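Local coordinates for protein Glp_546_48378_50642 (Giardia intestinalis, PDB 2QVW) that cleaves double-stranded RNA in the RNA interference pathway, producing short interfering RNAs of 21 to 23 base pairs, at residues A[29-33]-A[294-300]; A[408-412]-A[428-433]. All coordinates share one frame; numbering follows the deposited sequence.

Contact 1: A[29-33]-A[294-300]; sequences LGTLP and IGGERYF
Leu29 O receives the backbone N-H of Gly296 in a long, weak hydrogen bond of 3.3 Å, nearly straight at 162° about the hydrogen. It is a compact example of how a loop can lie against the first turn of a helix. The loop joins strands 18-25 and 35-37 of the N-terminal sheet, and Gly296 sits in the first turn of helix 295-306. With glycines at 295 and 296, backbone can approach backbone directly: Leu29 CA lies 4.0 Å from Gly295 CA, and Thr31 O comes to 3.6 Å from Gly296 CA. Gly295 and Gly30 both take positive phi values, which glycine accommodates easily.

Farther along, Pro33 has the largest share of the contact. Its ring covers the helix start, with CD 3.9 Å from Gly296 O, while its CG meets Tyr299 CD2 at 4.1 Å. The proline arrives at the edge of the tyrosine ring, near the ring plane. Tyr299 turns its ring back toward the loop because CG is roughly opposite the backbone N (chi1 159°), and its hydroxyl is tied by a hydrogen bond to Thr98. On the outer side, Thr31 OG1 lies 3.6 Å from Glu297 CG, a van der Waals approach without a hydrogen bond. Pro33 O is bound by His273 NE2, and Asp276, Ile277 and Thr280 of the same helix, 267-284, touch Tyr299. With one weak polar bond across the contact, adhesion here probably rests largely on close backbone fit and apolar contact with the proline ring.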
ATOM      1  N   LEU A  29      12.433  -6.542  -6.757  1.00 38.44           N
ATOM      2  CA  LEU A  29      10.987  -6.447  -6.586  1.00 37.77           C
ATOM      3  C   LEU A  29      10.653  -6.244  -5.109  1.00 37.37           C
ATOM      4  O   LEU A  29       9.707  -6.843  -4.590  1.00 37.52           O
ATOM      5  CB  LEU A  29      10.312  -7.730  -7.084  1.00 37.65           C
ATOM      6  CG  LEU A  29      10.610  -8.184  -8.513  1.00 37.96           C
ATOM      7  CD1 LEU A  29       9.936  -9.516  -8.767  1.00 37.53           C
ATOM      8  CD2 LEU A  29      10.129  -7.141  -9.504  1.00 38.92           C
ATOM      9  N   GLY A  30      11.433  -5.397  -4.442  1.00 36.82           N
ATOM     10  CA  GLY A  30      11.223  -5.144  -3.029  1.00 36.10           C
ATOM     11  C   GLY A  30      10.849  -6.409  -2.282  1.00 35.49           C
ATOM     12  O   GLY A  30      11.459  -7.459  -2.464  1.00 35.65           O
ATOM     13  N   THR A  31       9.839  -6.306  -1.428  1.00 34.94           N
ATOM     14  CA  THR A  31       9.375  -7.458  -0.682  1.00 34.46           C
ATOM     15  C   THR A  31       8.251  -8.059  -1.517  1.00 33.94           C
ATOM     16  O   THR A  31       7.559  -7.335  -2.240  1.00 34.01           O
ATOM     17  CB  THR A  31       8.821  -7.049   0.683  1.00 34.46           C
ATOM     18  OG1 THR A  31       7.652  -6.253   0.496  1.00 34.66           O
ATOM     19  CG2 THR A  31       9.846  -6.240   1.449  1.00 34.29           C
ATOM     20  N   LEU A  32       8.081  -9.375  -1.428  1.00 33.21           N
ATOM     21  CA  LEU A  32       7.040 -10.059  -2.180  1.00 32.21           C
ATOM     22  C   LEU A  32       5.894 -10.442  -1.273  1.00 31.76           C
ATOM     23  O   LEU A  32       6.086 -11.129  -0.280  1.00 31.91           O
ATOM     24  CB  LEU A  32       7.602 -11.312  -2.856  1.00 31.95           C
ATOM     25  CG  LEU A  32       8.775 -11.066  -3.813  1.00 31.12           C
ATOM     26  CD1 LEU A  32       9.113 -12.349  -4.516  1.00 30.56           C
ATOM     27  CD2 LEU A  32       8.421  -9.996  -4.835  1.00 30.99           C
ATOM     28  N   PRO A  33       4.678  -9.993  -1.606  1.00 31.20           N
ATOM     29  CA  PRO A  33       3.480 -10.292  -0.815  1.00 30.86           C
ATOM     30  C   PRO A  33       3.118 -11.781  -0.850  1.00 30.45           C
ATOM     31  O   PRO A  33       2.960 -12.366  -1.921  1.00 30.55           O
ATOM     32  CB  PRO A  33       2.418  -9.415  -1.472  1.00 30.99           C
ATOM     33  CG  PRO A  33       2.839  -9.426  -2.906  1.00 31.17           C
ATOM     34  CD  PRO A  33       4.333  -9.200  -2.798  1.00 31.24           C
ATOM     35  N   ILE A 294       7.259   0.125  -5.404  1.00 29.84           N
ATOM     36  CA  ILE A 294       7.686  -0.514  -6.634  1.00 29.93           C
ATOM     37  C   ILE A 294       7.737  -2.018  -6.447  1.00 29.86           C
ATOM     38  O   ILE A 294       7.699  -2.522  -5.322  1.00 30.18           O
ATOM     39  CB  ILE A 294       9.073  -0.033  -7.079  1.00 29.89           C
ATOM     40  CG1 ILE A 294      10.076  -0.192  -5.931  1.00 29.66           C
ATOM     41  CG2 ILE A 294       9.001   1.408  -7.551  1.00 30.70           C
ATOM     42  CD1 ILE A 294      10.564  -1.612  -5.711  1.00 39.53           C
ATOM     43  N   GLY A 295       7.809  -2.733  -7.560  1.00 29.59           N
ATOM     44  CA  GLY A 295       7.870  -4.176  -7.493  1.00 29.12           C
ATOM     45  C   GLY A 295       6.646  -4.806  -6.864  1.00 28.90           C
ATOM     46  O   GLY A 295       5.519  -4.490  -7.238  1.00 28.97           O
ATOM     47  N   GLY A 296       6.876  -5.694  -5.900  1.00 28.90           N
ATOM     48  CA  GLY A 296       5.788  -6.389  -5.237  1.00 28.80           C
ATOM     49  C   GLY A 296       4.809  -5.532  -4.459  1.00 28.96           C
ATOM     50  O   GLY A 296       3.611  -5.802  -4.474  1.00 29.04           O
ATOM     51  N   GLU A 297       5.303  -4.512  -3.769  1.00 29.13           N
ATOM     52  CA  GLU A 297       4.416  -3.652  -3.001  1.00 29.22           C
ATOM     53  C   GLU A 297       3.556  -2.776  -3.908  1.00 28.51           C
ATOM     54  O   GLU A 297       2.398  -2.514  -3.603  1.00 28.69           O
ATOM     55  CB  GLU A 297       5.225  -2.800  -2.018  1.00 29.61           C
ATOM     56  CG  GLU A 297       5.666  -3.568  -0.764  1.00 31.37           C
ATOM     57  CD  GLU A 297       6.512  -2.733   0.194  1.00 34.59           C
ATOM     58  OE1 GLU A 297       7.638  -2.362  -0.185  1.00 37.06           O
ATOM     59  OE2 GLU A 297       6.053  -2.451   1.324  1.00 35.14           O
ATOM     60  N   ARG A 298       4.114  -2.323  -5.023  1.00 27.67           N
ATOM     61  CA  ARG A 298       3.344  -1.509  -5.958  1.00 26.81           C
ATOM     62  C   ARG A 298       2.239  -2.387  -6.548  1.00 26.37           C
ATOM     63  O   ARG A 298       1.157  -1.898  -6.880  1.00 26.53           O
ATOM     64  CB  ARG A 298       4.235  -0.982  -7.079  1.00 26.80           C
ATOM     65  CG  ARG A 298       3.496  -0.294  -8.217  1.00 26.60           C
ATOM     66  CD  ARG A 298       2.811   0.988  -7.786  1.00 26.06           C
ATOM     67  NE  ARG A 298       2.266   1.730  -8.925  1.00 26.65           N
ATOM     68  CZ  ARG A 298       1.480   2.800  -8.822  1.00 26.60           C
ATOM     69  NH1 ARG A 298       1.137   3.272  -7.640  1.00 27.50           N
ATOM     70  NH2 ARG A 298       1.025   3.395  -9.906  1.00 26.98           N
ATOM     71  N   TYR A 299       2.514  -3.685  -6.676  1.00 25.83           N
ATOM     72  CA  TYR A 299       1.534  -4.621  -7.204  1.00 25.31           C
ATOM     73  C   TYR A 299       0.351  -4.668  -6.262  1.00 25.06           C
ATOM     74  O   TYR A 299      -0.724  -4.172  -6.592  1.00 25.11           O
ATOM     75  CB  TYR A 299       2.128  -6.023  -7.334  1.00 25.09           C
ATOM     76  CG  TYR A 299       1.086  -7.127  -7.378  1.00 24.92           C
ATOM     77  CD1 TYR A 299       0.162  -7.212  -8.423  1.00 24.38           C
ATOM     78  CD2 TYR A 299       0.992  -8.053  -6.349  1.00 24.34           C
ATOM     79  CE1 TYR A 299      -0.820  -8.186  -8.428  1.00 23.97           C
ATOM     80  CE2 TYR A 299       0.015  -9.024  -6.351  1.00 24.09           C
ATOM     81  CZ  TYR A 299      -0.884  -9.082  -7.387  1.00 23.85           C
ATOM     82  OH  TYR A 299      -1.864 -10.035  -7.362  1.00 23.81           O
ATOM     83  N   PHE A 300       0.555  -5.265  -5.090  1.00 24.58           N
ATOM     84  CA  PHE A 300      -0.501  -5.395  -4.092  1.00 24.25           C
ATOM     85  C   PHE A 300      -1.252  -4.088  -3.887  1.00 24.11           C
ATOM     86  O   PHE A 300      -2.449  -4.080  -3.619  1.00 23.93           O
ATOM     87  CB  PHE A 300       0.089  -5.864  -2.764  1.00 24.10           C
ATOM     88  CG  PHE A 300      -0.907  -5.913  -1.642  1.00 24.11           C
ATOM     89  CD1 PHE A 300      -1.998  -6.771  -1.697  1.00 24.39           C
ATOM     90  CD2 PHE A 300      -0.769  -5.078  -0.535  1.00 23.96           C
ATOM     91  CE1 PHE A 300      -2.940  -6.799  -0.668  1.00 23.79           C
ATOM     92  CE2 PHE A 300      -1.704  -5.094   0.501  1.00 23.38           C
ATOM     93  CZ  PHE A 300      -2.792  -5.957   0.433  1.00 23.43           C
TER

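Contact 2: A[408-412]-A[428-433]; sequences YEEIV and FLAKTL
Tyr408 reaches from helix 404-417 across to Phe428 and Thr432 of helix 421-433, a knob-into-hole contact in an antiparallel helical hairpin of the RNase III domain. The short axes run at 152° and come no closer than 12.0 Å, a wide spacing that an aromatic knob can bridge. Leaving CB, the side chain places CG opposite the backbone N (chi1 -169°), which sends the ring across the gap. CD1 passes Phe428 CE2 loosely, and CE1 then meets that same atom at 3.6 Å, so the phenylalanine's rim lies over one face of the tyrosine. The rings are inclined at 42°, with centroids 5.2 Å apart. CZ also lies near Phe428 CE2. At the tip, OH gives a hydrogen bond to Thr432 OG1, 2.8 Å away and in the ring plane, while Leu429 CD2 (3.6 Å from OH) and Leu433 CD2 complete the hole.

Phe428 is itself held between two methyl groups. Ile411 CG2 makes a CH-pi contact over one face, 3.7 Å from the centroid of the Phe428 ring, and Thr432 CG2 lies over the opposite face toward the rim. Val412 CG2 adds a contact 4.0 Å from Phe428 CE2. Beside this buried interface, Glu409 leaves Tyr408's helix on the other side, near Glu338, where both probably bind manganese. The chain of hydrogen bonds ends in the helix backbone: Thr432 OG1 donates to Phe428 O at 2.6 Å, and Thr432 N reaches that oxygen from the other face of the carbonyl plane.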
ATOM      1  N   TYR A 408     -10.891   7.564  -4.283  1.00 25.28           N
ATOM      2  CA  TYR A 408     -10.067   8.758  -4.142  1.00 24.68           C
ATOM      3  C   TYR A 408      -9.379   8.787  -2.788  1.00 24.66           C
ATOM      4  O   TYR A 408      -8.173   8.953  -2.707  1.00 24.84           O
ATOM      5  CB  TYR A 408     -10.920  10.008  -4.295  1.00 24.52           C
ATOM      6  CG  TYR A 408     -10.105  11.271  -4.436  1.00 24.24           C
ATOM      7  CD1 TYR A 408      -9.696  11.720  -5.691  1.00 23.71           C
ATOM      8  CD2 TYR A 408      -9.744  12.023  -3.314  1.00 24.14           C
ATOM      9  CE1 TYR A 408      -8.951  12.888  -5.828  1.00 23.95           C
ATOM     10  CE2 TYR A 408      -9.000  13.186  -3.435  1.00 24.06           C
ATOM     11  CZ  TYR A 408      -8.607  13.617  -4.695  1.00 24.47           C
ATOM     12  OH  TYR A 408      -7.875  14.774  -4.827  1.00 25.49           O
ATOM     13  N   GLU A 409     -10.162   8.621  -1.726  1.00 24.42           N
ATOM     14  CA  GLU A 409      -9.651   8.632  -0.361  1.00 24.49           C
ATOM     15  C   GLU A 409      -8.682   7.478  -0.128  1.00 24.36           C
ATOM     16  O   GLU A 409      -7.729   7.596   0.642  1.00 24.28           O
ATOM     17  CB  GLU A 409     -10.818   8.533   0.620  1.00 24.37           C
ATOM     18  CG  GLU A 409     -11.915   9.555   0.385  1.00 25.29           C
ATOM     19  CD  GLU A 409     -13.177   9.253   1.176  1.00 26.36           C
ATOM     20  OE1 GLU A 409     -13.682   8.111   1.091  1.00 26.59           O
ATOM     21  OE2 GLU A 409     -13.674  10.159   1.880  1.00 27.42           O
ATOM     22  N   GLU A 410      -8.940   6.354  -0.782  1.00 24.32           N
ATOM     23  CA  GLU A 410      -8.086   5.185  -0.665  1.00 24.45           C
ATOM     24  C   GLU A 410      -6.709   5.541  -1.231  1.00 24.05           C
ATOM     25  O   GLU A 410      -5.694   5.337  -0.575  1.00 24.00           O
ATOM     26  CB  GLU A 410      -8.711   4.033  -1.443  1.00 24.71           C
ATOM     27  CG  GLU A 410      -8.170   2.642  -1.129  1.00 26.83           C
ATOM     28  CD  GLU A 410      -6.821   2.357  -1.757  1.00 31.26           C
ATOM     29  OE1 GLU A 410      -6.457   3.012  -2.756  1.00 33.09           O
ATOM     30  OE2 GLU A 410      -6.124   1.455  -1.258  1.00 33.41           O
ATOM     31  N   ILE A 411      -6.680   6.081  -2.449  1.00 23.72           N
ATOM     32  CA  ILE A 411      -5.425   6.480  -3.084  1.00 23.08           C
ATOM     33  C   ILE A 411      -4.671   7.427  -2.163  1.00 22.87           C
ATOM     34  O   ILE A 411      -3.466   7.284  -1.963  1.00 22.95           O
ATOM     35  CB  ILE A 411      -5.663   7.212  -4.436  1.00 22.82           C
ATOM     36  CG1 ILE A 411      -5.822   6.202  -5.569  1.00 22.63           C
ATOM     37  CG2 ILE A 411      -4.483   8.136  -4.751  1.00 22.77           C
ATOM     38  CD1 ILE A 411      -6.976   5.272  -5.398  1.00 39.53           C
ATOM     39  N   VAL A 412      -5.395   8.403  -1.621  1.00 22.33           N
ATOM     40  CA  VAL A 412      -4.824   9.381  -0.711  1.00 21.75           C
ATOM     41  C   VAL A 412      -4.233   8.646   0.479  1.00 21.58           C
ATOM     42  O   VAL A 412      -3.108   8.914   0.876  1.00 21.41           O
ATOM     43  CB  VAL A 412      -5.902  10.386  -0.229  1.00 21.72           C
ATOM     44  CG1 VAL A 412      -5.304  11.376   0.744  1.00 21.23           C
ATOM     45  CG2 VAL A 412      -6.483  11.127  -1.411  1.00 22.12           C
ATOM     46  N   PHE A 428      -0.692  14.964  -5.287  1.00 25.61           N
ATOM     47  CA  PHE A 428      -1.847  14.290  -5.872  1.00 24.60           C
ATOM     48  C   PHE A 428      -3.041  15.231  -5.770  1.00 24.32           C
ATOM     49  O   PHE A 428      -3.766  15.446  -6.737  1.00 24.48           O
ATOM     50  CB  PHE A 428      -2.137  13.008  -5.091  1.00 24.36           C
ATOM     51  CG  PHE A 428      -3.340  12.263  -5.572  1.00 23.49           C
ATOM     52  CD1 PHE A 428      -3.319  11.609  -6.795  1.00 22.89           C
ATOM     53  CD2 PHE A 428      -4.508  12.227  -4.812  1.00 23.31           C
ATOM     54  CE1 PHE A 428      -4.441  10.934  -7.256  1.00 22.30           C
ATOM     55  CE2 PHE A 428      -5.627  11.551  -5.270  1.00 22.79           C
ATOM     56  CZ  PHE A 428      -5.591  10.906  -6.492  1.00 22.42           C
ATOM     57  N   LEU A 429      -3.217  15.795  -4.582  1.00 23.99           N
ATOM     58  CA  LEU A 429      -4.294  16.725  -4.304  1.00 23.99           C
ATOM     59  C   LEU A 429      -4.265  17.958  -5.192  1.00 24.01           C
ATOM     60  O   LEU A 429      -5.235  18.268  -5.873  1.00 24.37           O
ATOM     61  CB  LEU A 429      -4.237  17.154  -2.841  1.00 23.92           C
ATOM     62  CG  LEU A 429      -4.801  16.158  -1.824  1.00 24.82           C
ATOM     63  CD1 LEU A 429      -4.296  16.481  -0.429  1.00 25.64           C
ATOM     64  CD2 LEU A 429      -6.310  16.209  -1.867  1.00 25.49           C
ATOM     65  N   ALA A 430      -3.153  18.673  -5.187  1.00 24.07           N
ATOM     66  CA  ALA A 430      -3.069  19.872  -6.003  1.00 23.69           C
ATOM     67  C   ALA A 430      -3.489  19.635  -7.461  1.00 23.36           C
ATOM     68  O   ALA A 430      -4.332  20.352  -7.998  1.00 23.41           O
ATOM     69  CB  ALA A 430      -1.656  20.440  -5.940  1.00 23.74           C
ATOM     70  N   LYS A 431      -2.914  18.617  -8.093  1.00 23.23           N
ATOM     71  CA  LYS A 431      -3.227  18.311  -9.491  1.00 23.44           C
ATOM     72  C   LYS A 431      -4.720  18.149  -9.714  1.00 23.41           C
ATOM     73  O   LYS A 431      -5.345  18.917 -10.427  1.00 23.72           O
ATOM     74  CB  LYS A 431      -2.593  16.995  -9.949  1.00 23.52           C
ATOM     75  CG  LYS A 431      -1.125  16.742  -9.666  1.00 24.84           C
ATOM     76  CD  LYS A 431      -0.834  15.325 -10.176  1.00 27.93           C
ATOM     77  CE  LYS A 431       0.478  14.749  -9.699  1.00 30.69           C
ATOM     78  NZ  LYS A 431       0.576  13.302 -10.038  1.00 32.57           N
ATOM     79  N   THR A 432      -5.260  17.110  -9.088  1.00 23.13           N
ATOM     80  CA  THR A 432      -6.653  16.718  -9.191  1.00 22.49           C
ATOM     81  C   THR A 432      -7.769  17.707  -8.847  1.00 22.85           C
ATOM     82  O   THR A 432      -8.692  17.876  -9.640  1.00 23.13           O
ATOM     83  CB  THR A 432      -6.872  15.428  -8.383  1.00 22.08           C
ATOM     84  OG1 THR A 432      -6.346  15.597  -7.066  1.00 21.25           O
ATOM     85  CG2 THR A 432      -6.148  14.258  -9.038  1.00 21.56           C
ATOM     86  N   LEU A 433      -7.701  18.352  -7.684  1.00 23.00           N
ATOM     87  CA  LEU A 433      -8.743  19.295  -7.262  1.00 23.56           C
ATOM     88  C   LEU A 433      -8.880  20.510  -8.160  1.00 24.17           C
ATOM     89  O   LEU A 433      -9.956  21.096  -8.254  1.00 24.46           O
ATOM     90  CB  LEU A 433      -8.489  19.790  -5.842  1.00 23.45           C
ATOM     91  CG  LEU A 433      -8.390  18.789  -4.695  1.00 23.44           C
ATOM     92  CD1 LEU A 433      -8.310  19.566  -3.394  1.00 23.80           C
ATOM     93  CD2 LEU A 433      -9.586  17.862  -4.680  1.00 23.52           C
TER

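From the N terminus, the chain passes 29-33 early, between two strands of the first sheet, and returns at 294-300 only after the PAZ region and helix 267-284; contact 1 thus closes a loop of 260 residues. Contact 2 opens later and closes just 15 residues, joining consecutive helices of the first RNase III region. The two neither nest nor cross but follow in series, their centres 22 Å apart. The loop around Phe288 and Pro289 links them: Arg298 binds both carbonyls, while Ile411 and Phe428 touch Pro289. Contact 1 ties the loop between two strands of the N-terminal sheet to helix 295-306, whose Phe300 touches helix 330-356; contact 2 stays among the nuclease helices.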